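Local coordinates for glycoside hydrolase family protein (Novosphingobium sp. PP1Y, PDB 6Q2F) that acts as an alpha-L-rhamnosidase, a glycoside hydrolase that removes alpha-linked L-rhamnose from glycosides, at residues E383-F388 and Y395-P400; Y475-I480 and A573-L578; M801-L806 and E835-E840. All coordinates share one frame; numbering follows the deposited sequence.

Contact 1 (E383-F388 and Y395-P400)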
loop_
_atom_site.group_PDB
_atom_site.type_symbol
_atom_site.label_atom_id
_atom_site.label_comp_id
_atom_site.label_asym_id
_atom_site.label_seq_id
_atom_site.Cartn_x
_atom_site.Cartn_y
_atom_site.Cartn_z
ATOM N N GLU A 383 -3.175 17.449 -19.449
ATOM C CA GLU A 383 -2.868 16.024 -19.529
ATOM C C GLU A 383 -3.014 15.351 -18.168
ATOM O O GLU A 383 -3.649 14.296 -18.053
ATOM C CB GLU A 383 -1.460 15.806 -20.094
ATOM C CG GLU A 383 -1.279 16.292 -21.543
ATOM C CD GLU A 383 -0.646 17.655 -21.602
ATOM O OE1 GLU A 383 -0.613 18.317 -20.546
ATOM O OE2 GLU A 383 -0.187 18.081 -22.683
ATOM N N THR A 384 -2.443 15.948 -17.114
ATOM C CA THR A 384 -2.572 15.318 -15.802
ATOM C C THR A 384 -3.984 15.488 -15.248
ATOM O O THR A 384 -4.531 14.556 -14.652
ATOM C CB THR A 384 -1.510 15.837 -14.817
ATOM O OG1 THR A 384 -1.693 15.214 -13.535
ATOM C CG2 THR A 384 -1.557 17.328 -14.648
ATOM N N LYS A 385 -4.610 16.649 -15.475
ATOM C CA LYS A 385 -5.963 16.861 -14.959
ATOM C C LYS A 385 -6.970 15.933 -15.623
ATOM O O LYS A 385 -7.977 15.579 -15.006
ATOM C CB LYS A 385 -6.399 18.318 -15.145
ATOM C CG LYS A 385 -5.675 19.313 -14.241
ATOM C CD LYS A 385 -5.928 20.754 -14.708
ATOM C CE LYS A 385 -5.198 21.768 -13.811
ATOM N NZ LYS A 385 -5.298 23.162 -14.331
ATOM N N ALA A 386 -6.708 15.523 -16.860
ATOM C CA ALA A 386 -7.574 14.590 -17.569
ATOM C C ALA A 386 -7.254 13.144 -17.240
ATOM O O ALA A 386 -7.899 12.246 -17.790
ATOM C CB ALA A 386 -7.467 14.804 -19.084
ATOM N N GLY A 387 -6.276 12.892 -16.380
ATOM C CA GLY A 387 -5.995 11.537 -15.958
ATOM C C GLY A 387 -5.040 10.754 -16.833
ATOM O O GLY A 387 -4.926 9.537 -16.658
ATOM N N PHE A 388 -4.357 11.401 -17.774
ATOM C CA PHE A 388 -3.353 10.685 -18.545
ATOM C C PHE A 388 -2.086 10.436 -17.738
ATOM O O PHE A 388 -1.320 9.536 -18.084
ATOM C CB PHE A 388 -2.999 11.454 -19.815
ATOM C CG PHE A 388 -4.089 11.452 -20.850
ATOM C CD1 PHE A 388 -4.375 10.301 -21.567
ATOM C CD2 PHE A 388 -4.817 12.597 -21.110
ATOM C CE1 PHE A 388 -5.374 10.291 -22.512
ATOM C CE2 PHE A 388 -5.820 12.597 -22.059
ATOM C CZ PHE A 388 -6.095 11.441 -22.766
ATOM N N TYR A 395 -4.893 19.963 -6.232
ATOM C CA TYR A 395 -5.154 21.338 -5.824
ATOM C C TYR A 395 -3.901 22.184 -5.940
ATOM O O TYR A 395 -3.996 23.409 -6.032
ATOM C CB TYR A 395 -5.694 21.387 -4.393
ATOM C CG TYR A 395 -6.966 20.604 -4.200
ATOM C CD1 TYR A 395 -7.917 20.523 -5.209
ATOM C CD2 TYR A 395 -7.214 19.927 -3.016
ATOM C CE1 TYR A 395 -9.081 19.800 -5.044
ATOM C CE2 TYR A 395 -8.383 19.201 -2.841
ATOM C CZ TYR A 395 -9.321 19.140 -3.854
ATOM O OH TYR A 395 -10.480 18.422 -3.693
ATOM N N ALA A 396 -2.723 21.548 -5.935
ATOM C CA ALA A 396 -1.464 22.279 -6.024
ATOM C C ALA A 396 -1.202 22.828 -7.424
ATOM O O ALA A 396 -0.325 23.681 -7.582
ATOM C CB ALA A 396 -0.304 21.377 -5.588
ATOM N N LEU A 397 -1.929 22.359 -8.441
ATOM C CA LEU A 397 -1.762 22.851 -9.812
ATOM C C LEU A 397 -2.439 24.215 -9.935
ATOM O O LEU A 397 -3.522 24.367 -10.496
ATOM C CB LEU A 397 -2.336 21.867 -10.820
ATOM C CG LEU A 397 -1.926 20.406 -10.684
ATOM C CD1 LEU A 397 -2.606 19.585 -11.755
ATOM C CD2 LEU A 397 -0.408 20.278 -10.768
ATOM N N VAL A 398 -1.778 25.234 -9.403
ATOM C CA VAL A 398 -2.341 26.583 -9.425
ATOM C C VAL A 398 -2.156 27.172 -10.817
ATOM O O VAL A 398 -1.043 27.195 -11.360
ATOM C CB VAL A 398 -1.694 27.469 -8.348
ATOM C CG1 VAL A 398 -2.456 28.780 -8.223
ATOM C CG2 VAL A 398 -1.654 26.728 -7.014
ATOM N N GLY A 399 -3.247 27.638 -11.400
ATOM C CA GLY A 399 -3.204 28.172 -12.740
ATOM C C GLY A 399 -2.769 29.617 -12.759
ATOM O O GLY A 399 -2.654 30.295 -11.722
ATOM N N PRO A 400 -2.514 30.124 -13.961
ATOM C CA PRO A 400 -2.264 31.556 -14.103
ATOM C C PRO A 400 -3.520 32.328 -13.752
ATOM O O PRO A 400 -4.642 31.823 -13.855
ATOM C CB PRO A 400 -1.906 31.709 -15.585
ATOM C CG PRO A 400 -2.658 30.611 -16.242
ATOM C CD PRO A 400 -2.638 29.455 -15.268
HETATM O O HOH W 1 -6.375 23.448 -11.103
HETATM O O HOH W 2 -3.593 24.987 -13.272
#
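Leu397 meets the last turn of helix 382-385 through one methyl: CD1 lies 3.8 Å from Thr384 CG2, the two side chains approaching tip to tip. The same CD1 is 4.0 Å from Lys385 CG and equally far from Lys385 CE, which also comes within 4.1 Å of Leu397 CB. Lys385 runs alongside the leucine in the opposite direction, its chain extended beyond CG (chi3 -180°), and carries its ammonium past CD1 to within one water of the leucine carbonyl. There water 2 accepts from Lys385 NZ at 2.7 Å and donates to Leu397 O at 2.8 Å; water 1 makes a second bridge, its link to NZ being weak. Leu397 centres an inverse gamma turn, closed by a weak bond from Val398 N to Ala396 O. Both segments belong to the connection between strands 366-374 and 413-414. Gly387, at positive phi, ends the helix in a Schellman motif, with Phe388 N bonded to Glu383 O at 3.0 Å. Farther out, Lys385 ties this connection to helix 543-575, by a salt bridge to Asp547 and packing on Leu550; NZ also bonds to Asp380 O. Thr384 OG1 bonds to Ser391 OG and Val389 O, while its methyl faces the leucine.

Contact 2 (Y475-I480 and A573-L578); sequences YLEHYI and AHENDL
Ile480 and Asn576 face each other across the gap between their helices, and both methyls of the isoleucine lie over one face of the amide. CG2 sits toward OD1 of Asn576, at 3.9 Å, and CD1 toward ND2, at 4.0 Å. This split follows from the isoleucine conformation: CG1 sits beside the backbone N (chi1 -70°) and CD1 continues outward in an extended chain (chi2 176°). That reach also brings CD1 tip to tip with Leu578 CD1, at 4.0 Å. The amide itself is held by Val572 O, which accepts from ND2, and by a weak bond from Lys484 NZ to OD1.

Helices 469-487 and 543-575 are neighbours on the outside of the parallel (beta/alpha)8 barrel, following strands 127-131 and 497-502; Leu476 and Ala573 both pack on Leu500 of the latter strand. Helix 543-575 closes in a Schellman motif with Asp577 at positive phi: Leu578 N bonds to Ala573 O at 2.8 Å, and Asp577 N to His574 O at 3.0 Å. Asn576 N reaches Ala573 O from the other face of its plane. The chain then enters strand 579-582.

At the exposed margin, extended Glu477 and Glu575 place OE2 and OE1 4.2 Å apart, their carboxylates inclined at 68°. Arg473 makes salt bridges to both oxygens, and water 3 donates to both; these shared partners would offset the like charges.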
loop_
_atom_site.group_PDB
_atom_site.type_symbol
_atom_site.label_atom_id
_atom_site.label_comp_id
_atom_site.label_asym_id
_atom_site.label_seq_id
_atom_site.Cartn_x
_atom_site.Cartn_y
_atom_site.Cartn_z
ATOM N N TYR A 475 -14.461 -11.017 -17.190
ATOM C CA TYR A 475 -13.089 -11.413 -16.897
ATOM C C TYR A 475 -13.041 -12.395 -15.726
ATOM O O TYR A 475 -12.465 -13.479 -15.834
ATOM C CB TYR A 475 -12.214 -10.192 -16.592
ATOM C CG TYR A 475 -10.927 -10.642 -15.951
ATOM C CD1 TYR A 475 -9.877 -11.115 -16.730
ATOM C CD2 TYR A 475 -10.784 -10.660 -14.564
ATOM C CE1 TYR A 475 -8.723 -11.562 -16.156
ATOM C CE2 TYR A 475 -9.636 -11.128 -13.976
ATOM C CZ TYR A 475 -8.596 -11.562 -14.774
ATOM O OH TYR A 475 -7.449 -12.015 -14.185
ATOM N N LEU A 476 -13.668 -12.037 -14.603
ATOM C CA LEU A 476 -13.476 -12.802 -13.372
ATOM C C LEU A 476 -14.281 -14.096 -13.370
ATOM O O LEU A 476 -13.822 -15.108 -12.832
ATOM C CB LEU A 476 -13.819 -11.932 -12.142
ATOM C CG LEU A 476 -13.224 -12.478 -10.823
ATOM C CD1 LEU A 476 -11.692 -12.538 -10.878
ATOM C CD2 LEU A 476 -13.689 -11.734 -9.558
ATOM N N GLU A 477 -15.484 -14.093 -13.955
ATOM C CA GLU A 477 -16.228 -15.346 -14.042
ATOM C C GLU A 477 -15.459 -16.365 -14.867
ATOM O O GLU A 477 -15.378 -17.541 -14.496
ATOM C CB GLU A 477 -17.629 -15.117 -14.621
ATOM C CG GLU A 477 -18.554 -14.409 -13.602
ATOM C CD GLU A 477 -19.966 -14.167 -14.115
ATOM O OE1 GLU A 477 -20.183 -14.202 -15.348
ATOM O OE2 GLU A 477 -20.855 -13.937 -13.264
ATOM N N HIS A 478 -14.856 -15.924 -15.970
ATOM C CA HIS A 478 -14.042 -16.825 -16.769
ATOM C C HIS A 478 -12.843 -17.306 -15.966
ATOM O O HIS A 478 -12.520 -18.498 -15.964
ATOM C CB HIS A 478 -13.573 -16.128 -18.046
ATOM C CG HIS A 478 -12.833 -17.036 -18.974
ATOM N ND1 HIS A 478 -11.468 -17.223 -18.905
ATOM C CD2 HIS A 478 -13.277 -17.847 -19.960
ATOM C CE1 HIS A 478 -11.103 -18.098 -19.825
ATOM N NE2 HIS A 478 -12.180 -18.491 -20.480
ATOM N N TYR A 479 -12.179 -16.384 -15.262
ATOM C CA TYR A 479 -10.975 -16.749 -14.526
ATOM C C TYR A 479 -11.296 -17.779 -13.458
ATOM O O TYR A 479 -10.598 -18.791 -13.319
ATOM C CB TYR A 479 -10.370 -15.502 -13.900
ATOM C CG TYR A 479 -9.132 -15.757 -13.071
ATOM C CD1 TYR A 479 -7.945 -16.160 -13.663
ATOM C CD2 TYR A 479 -9.141 -15.555 -11.699
ATOM C CE1 TYR A 479 -6.794 -16.361 -12.903
ATOM C CE2 TYR A 479 -7.998 -15.754 -10.921
ATOM C CZ TYR A 479 -6.825 -16.163 -11.535
ATOM O OH TYR A 479 -5.702 -16.366 -10.774
ATOM N N ILE A 480 -12.365 -17.540 -12.697
ATOM C CA ILE A 480 -12.780 -18.489 -11.673
ATOM C C ILE A 480 -13.142 -19.832 -12.302
ATOM O O ILE A 480 -12.815 -20.896 -11.759
ATOM C CB ILE A 480 -13.933 -17.885 -10.856
ATOM C CG1 ILE A 480 -13.376 -16.742 -9.994
ATOM C CG2 ILE A 480 -14.621 -18.956 -9.993
ATOM C CD1 ILE A 480 -14.424 -15.973 -9.202
ATOM N N ALA A 573 -16.843 -12.948 -6.392
ATOM C CA ALA A 573 -16.263 -13.852 -5.403
ATOM C C ALA A 573 -17.338 -14.407 -4.489
ATOM O O ALA A 573 -17.411 -15.618 -4.252
ATOM C CB ALA A 573 -15.190 -13.128 -4.590
ATOM N N HIS A 574 -18.207 -13.526 -3.996
ATOM C CA HIS A 574 -19.251 -13.947 -3.072
ATOM C C HIS A 574 -20.239 -14.887 -3.731
ATOM O O HIS A 574 -20.680 -15.861 -3.111
ATOM C CB HIS A 574 -19.940 -12.714 -2.493
ATOM C CG HIS A 574 -19.012 -11.889 -1.657
ATOM N ND1 HIS A 574 -19.241 -10.563 -1.361
ATOM C CD2 HIS A 574 -17.818 -12.205 -1.093
ATOM C CE1 HIS A 574 -18.228 -10.097 -0.650
ATOM N NE2 HIS A 574 -17.359 -11.077 -0.460
ATOM N N GLU A 575 -20.588 -14.621 -4.987
ATOM C CA GLU A 575 -21.467 -15.527 -5.710
ATOM C C GLU A 575 -20.866 -16.917 -5.823
ATOM O O GLU A 575 -21.612 -17.884 -5.965
ATOM C CB GLU A 575 -21.783 -14.959 -7.102
ATOM C CG GLU A 575 -22.709 -13.724 -7.048
ATOM C CD GLU A 575 -22.535 -12.813 -8.254
ATOM O OE1 GLU A 575 -22.042 -13.300 -9.298
ATOM O OE2 GLU A 575 -22.848 -11.616 -8.141
ATOM N N ASN A 576 -19.540 -17.033 -5.737
ATOM C CA ASN A 576 -18.839 -18.307 -5.798
ATOM C C ASN A 576 -18.340 -18.779 -4.430
ATOM O O ASN A 576 -17.457 -19.640 -4.363
ATOM C CB ASN A 576 -17.675 -18.215 -6.783
ATOM C CG ASN A 576 -18.150 -18.162 -8.238
ATOM O OD1 ASN A 576 -18.350 -19.191 -8.868
ATOM N ND2 ASN A 576 -18.333 -16.938 -8.769
ATOM N N ASP A 577 -18.878 -18.224 -3.337
ATOM C CA ASP A 577 -18.519 -18.626 -1.968
ATOM C C ASP A 577 -17.053 -18.360 -1.644
ATOM O O ASP A 577 -16.464 -19.052 -0.818
ATOM C CB ASP A 577 -18.838 -20.104 -1.707
ATOM C CG ASP A 577 -20.297 -20.423 -1.877
ATOM O OD1 ASP A 577 -21.133 -19.646 -1.391
ATOM O OD2 ASP A 577 -20.600 -21.459 -2.501
ATOM N N LEU A 578 -16.463 -17.370 -2.296
ATOM C CA LEU A 578 -15.094 -16.965 -2.037
ATOM C C LEU A 578 -15.073 -15.666 -1.232
ATOM O O LEU A 578 -15.967 -14.824 -1.356
ATOM C CB LEU A 578 -14.336 -16.762 -3.352
ATOM C CG LEU A 578 -14.173 -17.998 -4.257
ATOM C CD1 LEU A 578 -13.680 -17.610 -5.655
ATOM C CD2 LEU A 578 -13.171 -18.967 -3.624
HETATM O O HOH W 3 -20.850 -15.546 -10.776
#

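Contact 3 (M801-L806 and E835-E840)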
loop_
_atom_site.group_PDB
_atom_site.type_symbol
_atom_site.label_atom_id
_atom_site.label_comp_id
_atom_site.label_asym_id
_atom_site.label_seq_id
_atom_site.Cartn_x
_atom_site.Cartn_y
_atom_site.Cartn_z
HETATM N N MSE A 801 -13.891 21.242 -0.048
HETATM C CA MSE A 801 -14.970 20.353 0.317
HETATM C C MSE A 801 -16.180 20.580 -0.570
HETATM O O MSE A 801 -16.547 21.705 -0.902
HETATM C CB MSE A 801 -15.341 20.545 1.787
HETATM C CG MSE A 801 -16.360 19.545 2.306
HETATM SE SE MSE A 801 -16.794 19.951 4.146
HETATM C CE MSE A 801 -15.085 19.538 4.936
ATOM N N THR A 802 -16.803 19.480 -0.943
ATOM C CA THR A 802 -17.934 19.520 -1.839
ATOM C C THR A 802 -19.218 19.829 -1.054
ATOM O O THR A 802 -19.297 19.648 0.171
ATOM C CB THR A 802 -17.994 18.187 -2.580
ATOM O OG1 THR A 802 -18.683 18.348 -3.812
ATOM C CG2 THR A 802 -18.663 17.134 -1.730
ATOM N N LEU A 803 -20.220 20.351 -1.762
ATOM C CA LEU A 803 -21.483 20.644 -1.096
ATOM C C LEU A 803 -22.070 19.378 -0.491
ATOM O O LEU A 803 -22.567 19.394 0.637
ATOM C CB LEU A 803 -22.475 21.295 -2.066
ATOM C CG LEU A 803 -23.851 21.563 -1.436
ATOM C CD1 LEU A 803 -23.731 22.456 -0.202
ATOM C CD2 LEU A 803 -24.803 22.187 -2.441
ATOM N N ALA A 804 -21.993 18.265 -1.223
ATOM C CA ALA A 804 -22.507 16.992 -0.730
ATOM C C ALA A 804 -21.845 16.594 0.586
ATOM O O ALA A 804 -22.514 16.128 1.514
ATOM C CB ALA A 804 -22.289 15.896 -1.781
ATOM N N ALA A 805 -20.523 16.745 0.681
ATOM C CA ALA A 805 -19.858 16.439 1.941
ATOM C C ALA A 805 -20.276 17.434 3.005
ATOM O O ALA A 805 -20.551 17.057 4.145
ATOM C CB ALA A 805 -18.334 16.445 1.777
ATOM N N LEU A 806 -20.316 18.720 2.648
ATOM C CA LEU A 806 -20.626 19.748 3.639
ATOM C C LEU A 806 -22.040 19.574 4.177
ATOM O O LEU A 806 -22.287 19.754 5.381
ATOM C CB LEU A 806 -20.441 21.126 3.016
ATOM C CG LEU A 806 -20.677 22.326 3.925
ATOM C CD1 LEU A 806 -19.706 22.296 5.096
ATOM C CD2 LEU A 806 -20.478 23.592 3.114
ATOM N N GLU A 835 -26.173 22.330 -10.477
ATOM C CA GLU A 835 -27.497 22.053 -9.944
ATOM C C GLU A 835 -28.153 23.286 -9.336
ATOM O O GLU A 835 -29.276 23.181 -8.838
ATOM C CB GLU A 835 -27.418 20.924 -8.904
ATOM C CG GLU A 835 -26.832 19.628 -9.472
ATOM C CD GLU A 835 -26.914 18.441 -8.518
ATOM O OE1 GLU A 835 -26.730 18.622 -7.297
ATOM O OE2 GLU A 835 -27.167 17.319 -9.002
ATOM N N GLY A 836 -27.492 24.447 -9.374
ATOM C CA GLY A 836 -28.080 25.670 -8.858
ATOM C C GLY A 836 -28.022 25.850 -7.356
ATOM O O GLY A 836 -28.812 26.628 -6.810
ATOM N N ASP A 837 -27.114 25.151 -6.685
ATOM C CA ASP A 837 -26.967 25.205 -5.230
ATOM C C ASP A 837 -25.815 26.064 -4.731
ATOM O O ASP A 837 -25.227 25.846 -3.700
ATOM C CB ASP A 837 -26.862 23.805 -4.644
ATOM C CG ASP A 837 -28.126 23.029 -4.761
ATOM O OD1 ASP A 837 -29.180 23.536 -4.418
ATOM O OD2 ASP A 837 -28.078 21.893 -5.190
ATOM N N LEU A 838 -25.505 27.064 -5.497
ATOM C CA LEU A 838 -24.461 28.018 -5.180
ATOM C C LEU A 838 -24.461 28.446 -3.719
ATOM O O LEU A 838 -23.614 28.060 -2.920
ATOM C CB LEU A 838 -24.708 29.267 -6.033
ATOM C CG LEU A 838 -25.981 29.330 -6.893
ATOM C CD1 LEU A 838 -26.307 30.742 -7.326
ATOM C CD2 LEU A 838 -25.821 28.403 -8.077
ATOM N N THR A 839 -25.443 29.266 -3.409
ATOM C CA THR A 839 -25.698 29.840 -2.116
ATOM C C THR A 839 -25.661 28.942 -0.894
ATOM O O THR A 839 -25.261 29.358 0.138
ATOM C CB THR A 839 -27.098 30.465 -2.198
ATOM O OG1 THR A 839 -27.062 31.495 -3.172
ATOM C CG2 THR A 839 -27.587 31.024 -0.886
ATOM N N GLU A 840 -26.114 27.727 -1.024
ATOM C CA GLU A 840 -26.232 26.805 0.101
ATOM C C GLU A 840 -24.873 26.441 0.692
ATOM O O GLU A 840 -24.736 26.327 1.918
ATOM C CB GLU A 840 -26.990 25.548 -0.331
ATOM C CG GLU A 840 -27.118 24.516 0.787
ATOM C CD GLU A 840 -27.797 23.240 0.331
ATOM O OE1 GLU A 840 -28.255 23.188 -0.830
ATOM O OE2 GLU A 840 -27.865 22.292 1.135
#
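Leu803 carries this contact from its side, set crosswise between Asp837 and Glu840. Its CB points toward the 835-840 segment, and CG is anti to the backbone N (chi1 177°). The second torsion then separates the two methyls: chi2 of 58° turns CD1 back, while CD2 prolongs the chain. CD1 accordingly lies over the outer end of Glu840, 4.1 Å from the methylene CG and 4.2 Å from the carboxylate carbon CD. CD2, the leading tip, comes to 3.4 Å from Asp837 CB, a short distance to be read with caution because the neighbouring Leu838 is poorly ordered. It also lies 3.9 Å from Asp837 O and the same distance from Glu840 OE1. The leucine axis crosses both acidic side chains at about a right angle.

Leu803 opens helix 803-814, where Leu806 N bonds to Thr802 O at 2.8 Å. That helix links parallel strands 788-794 and 818-820, a beta-alpha-beta crossover; helix 838-848 belongs to the next connection, from strand 818-820 toward strand 860-863. The two contacts of Leu803 thus join the first turn of helix 803-814 to the region where helix 838-848 begins, in a mixed alpha/beta domain, with the short helix 831-834 between them in the chain. In segment 835-840, Gly836 ends helix 831-834 in a Schellman motif at positive phi, and Asp837 follows directly.

Glu840 is extended beyond CG, which takes its carboxylate past the leucine to Arg807, a salt-bridge partner of OE1. Asp837 OD2 is paired with Arg807 only weakly, at long range. Trp841 packs on both Leu803 and Leu806, and its NE1 bonds to the carbonyl of selenomethionine Met801.

Contact 1 is the most buried of the three, whereas contacts 2 and 3 combine buried apolar side chains (one in contact 3) with carboxylates nearer solvent. Contact 2 joins two neighbouring barrel helices; contact 3 pairs two helices of a separate alpha/beta region, and contact 1 sets a short helix against an irregular loop. Helix 543-575 is common ground: its end forms half of contact 2, and its Asp547 and Leu550 meet Lys385 of contact 1. Water bridges a lysine to a carbonyl in contact 1 and two glutamates in contact 2, while arginines serve the acids of contacts 2 and 3. Contacts 1 and 3 approach within about 6 Å at their nearest atoms.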